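Local atomic coordinates of TssK (Serratia sp. FS14, PDB entry 5Y0E), a protein that probably forms part of the baseplate of the bacterial type VI secretion system. Residues L329-V334 against S421-L426. Numbering follows the deposited sequence.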
ATOM      1  N   LEU A 329     -13.195 -12.743  28.410  1.00 94.73           N
ATOM      2  CA  LEU A 329     -12.428 -11.585  28.830  1.00 89.41           C
ATOM      3  C   LEU A 329     -12.175 -10.677  27.636  1.00 87.94           C
ATOM      4  O   LEU A 329     -11.761 -11.147  26.571  1.00 88.88           O
ATOM      5  CB  LEU A 329     -11.102 -12.004  29.458  1.00 91.04           C
ATOM      6  CG  LEU A 329     -10.246 -10.808  29.853  1.00 85.87           C
ATOM      7  CD1 LEU A 329     -10.892 -10.098  31.005  1.00 82.24           C
ATOM      8  CD2 LEU A 329      -8.851 -11.245  30.220  1.00 89.68           C
ATOM      9  N   ASN A 330     -12.435  -9.383  27.817  1.00 84.65           N
ATOM     10  CA  ASN A 330     -12.086  -8.359  26.843  1.00 81.17           C
ATOM     11  C   ASN A 330     -11.339  -7.240  27.544  1.00 76.74           C
ATOM     12  O   ASN A 330     -11.439  -7.056  28.758  1.00 75.39           O
ATOM     13  CB  ASN A 330     -13.315  -7.773  26.140  1.00 76.89           C
ATOM     14  CG  ASN A 330     -13.981  -8.755  25.216  1.00 76.50           C
ATOM     15  OD1 ASN A 330     -13.676  -8.819  24.028  1.00 72.94           O
ATOM     16  ND2 ASN A 330     -14.909  -9.530  25.757  1.00 81.84           N
ATOM     17  N   VAL A 331     -10.598  -6.477  26.759  1.00 72.87           N
ATOM     18  CA  VAL A 331      -9.810  -5.379  27.284  1.00 74.92           C
ATOM     19  C   VAL A 331     -10.052  -4.167  26.410  1.00 74.14           C
ATOM     20  O   VAL A 331      -9.870  -4.228  25.190  1.00 73.27           O
ATOM     21  CB  VAL A 331      -8.318  -5.721  27.339  1.00 76.88           C
ATOM     22  CG1 VAL A 331      -7.508  -4.469  27.508  1.00 80.12           C
ATOM     23  CG2 VAL A 331      -8.068  -6.639  28.491  1.00 80.37           C
ATOM     24  N   ALA A 332     -10.466  -3.081  27.027  1.00 74.04           N
ATOM     25  CA  ALA A 332     -10.709  -1.819  26.344  1.00 73.01           C
ATOM     26  C   ALA A 332      -9.631  -0.855  26.804  1.00 76.14           C
ATOM     27  O   ALA A 332      -9.749  -0.239  27.864  1.00 78.24           O
ATOM     28  CB  ALA A 332     -12.103  -1.283  26.653  1.00 71.25           C
ATOM     29  N   THR A 333      -8.612  -0.641  26.009  1.00 79.55           N
ATOM     30  CA  THR A 333      -7.621   0.306  26.433  1.00 78.80           C
ATOM     31  C   THR A 333      -8.217   1.667  26.264  1.00 79.90           C
ATOM     32  O   THR A 333      -8.885   1.922  25.306  1.00 81.95           O
ATOM     33  CB  THR A 333      -6.365   0.205  25.584  1.00 81.44           C
ATOM     34  OG1 THR A 333      -6.540   0.947  24.378  1.00 86.82           O
ATOM     35  CG2 THR A 333      -6.094  -1.231  25.238  1.00 79.53           C
ATOM     36  N   VAL A 334      -7.938   2.579  27.166  1.00 83.24           N
ATOM     37  CA  VAL A 334      -8.412   3.935  27.010  1.00 83.38           C
ATOM     38  C   VAL A 334      -7.233   4.724  26.518  1.00 87.87           C
ATOM     39  O   VAL A 334      -6.118   4.455  26.907  1.00 92.84           O
ATOM     40  CB  VAL A 334      -8.821   4.512  28.332  1.00 85.98           C
ATOM     41  CG1 VAL A 334      -9.718   3.534  29.031  1.00 90.79           C
ATOM     42  CG2 VAL A 334      -7.586   4.736  29.161  1.00 95.14           C
ATOM     43  N   SER A 421      -5.692   3.650  36.104  1.00101.21           N
ATOM     44  CA  SER A 421      -5.361   2.584  35.173  1.00100.45           C
ATOM     45  C   SER A 421      -5.489   3.079  33.742  1.00 96.65           C
ATOM     46  O   SER A 421      -5.936   4.194  33.475  1.00 99.16           O
ATOM     47  CB  SER A 421      -6.245   1.361  35.390  1.00100.77           C
ATOM     48  OG  SER A 421      -5.670   0.236  34.747  1.00102.80           O
ATOM     49  N   SER A 422      -5.077   2.230  32.810  1.00 93.10           N
ATOM     50  CA  SER A 422      -5.040   2.605  31.406  1.00 91.37           C
ATOM     51  C   SER A 422      -5.876   1.684  30.530  1.00 92.35           C
ATOM     52  O   SER A 422      -5.751   1.739  29.300  1.00 92.63           O
ATOM     53  CB  SER A 422      -3.598   2.626  30.903  1.00 93.96           C
ATOM     54  OG  SER A 422      -3.020   1.339  31.016  1.00 92.53           O
ATOM     55  N   ALA A 423      -6.744   0.869  31.116  1.00 88.64           N
ATOM     56  CA  ALA A 423      -7.548  -0.033  30.314  1.00 81.38           C
ATOM     57  C   ALA A 423      -8.606  -0.653  31.197  1.00 83.61           C
ATOM     58  O   ALA A 423      -8.346  -0.958  32.360  1.00 89.02           O
ATOM     59  CB  ALA A 423      -6.697  -1.135  29.680  1.00 82.73           C
ATOM     60  N   PHE A 424      -9.792  -0.828  30.641  1.00 82.77           N
ATOM     61  CA  PHE A 424     -10.810  -1.603  31.313  1.00 76.95           C
ATOM     62  C   PHE A 424     -10.592  -3.075  31.030  1.00 74.90           C
ATOM     63  O   PHE A 424     -10.177  -3.466  29.938  1.00 71.05           O
ATOM     64  CB  PHE A 424     -12.206  -1.221  30.834  1.00 75.90           C
ATOM     65  CG  PHE A 424     -12.643   0.162  31.209  1.00 74.31           C
ATOM     66  CD1 PHE A 424     -12.315   1.245  30.420  1.00 73.63           C
ATOM     67  CD2 PHE A 424     -13.442   0.369  32.315  1.00 71.68           C
ATOM     68  CE1 PHE A 424     -12.750   2.504  30.748  1.00 72.85           C
ATOM     69  CE2 PHE A 424     -13.872   1.622  32.645  1.00 67.65           C
ATOM     70  CZ  PHE A 424     -13.534   2.689  31.857  1.00 71.98           C
ATOM     71  N   ALA A 425     -10.899  -3.895  32.017  1.00 77.79           N
ATOM     72  CA  ALA A 425     -10.984  -5.328  31.818  1.00 82.12           C
ATOM     73  C   ALA A 425     -12.414  -5.759  32.081  1.00 79.21           C
ATOM     74  O   ALA A 425     -13.017  -5.348  33.076  1.00 77.84           O
ATOM     75  CB  ALA A 425     -10.016  -6.081  32.726  1.00 90.30           C
ATOM     76  N   LEU A 426     -12.958  -6.564  31.180  1.00 79.24           N
ATOM     77  CA  LEU A 426     -14.321  -7.051  31.297  1.00 76.07           C
ATOM     78  C   LEU A 426     -14.307  -8.557  31.138  1.00 77.89           C
ATOM     79  O   LEU A 426     -13.771  -9.074  30.155  1.00 78.36           O
ATOM     80  CB  LEU A 426     -15.248  -6.435  30.246  1.00 73.01           C
ATOM     81  CG  LEU A 426     -15.347  -4.916  30.118  1.00 73.18           C
ATOM     82  CD1 LEU A 426     -14.268  -4.352  29.225  1.00 68.68           C
ATOM     83  CD2 LEU A 426     -16.719  -4.537  29.601  1.00 71.70           C
TER
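The F424 ring has the A332 carbonyl oxygen at its edge, near the ring plane, and meets V334 obliquely, V334 CG1 lying 3.6 Å from F424 CE1. The V334 side chain crosses that of F424 at about a right angle; with CG1 anti to its carbonyl carbon (chi1 -49°), one methyl reaches the ring while CG2 lies near the S422 carbonyl. At the base of the F424 side chain, A332 CB packs against F424 CB at 4.2 Å.

N330 with L426 and A332 with F424 are antiparallel hydrogen-bonded pairs, each joined by two bonds; the shortest, N330 N to L426 O (2.7 Å), runs nearly straight out from the carbonyl. F424 N reaches A332 O from above the carbonyl plane, at 2.8 Å. A longer bond from V334 N to S422 O (3.2 Å) continues the pairing beyond the strand ends. V331 with A425 and T333 with A423 are the non-hydrogen-bonded pairs, their side chains on the sheet face away from F424; there V331 CG1 touches A423 CB at 4.1 Å.

These neighbouring strands of an eight-stranded antiparallel sheet lie between strand 317-324, backbone-hydrogen-bonded through V331 to V323, and strand 366-370, outermost within this chain and backbone-hydrogen-bonded through A425 to A369. F439 meets the F424 ring edge to face, F345 with the ring planes at about 55°, and M340 of helix 339-342 touches both F424 and V334.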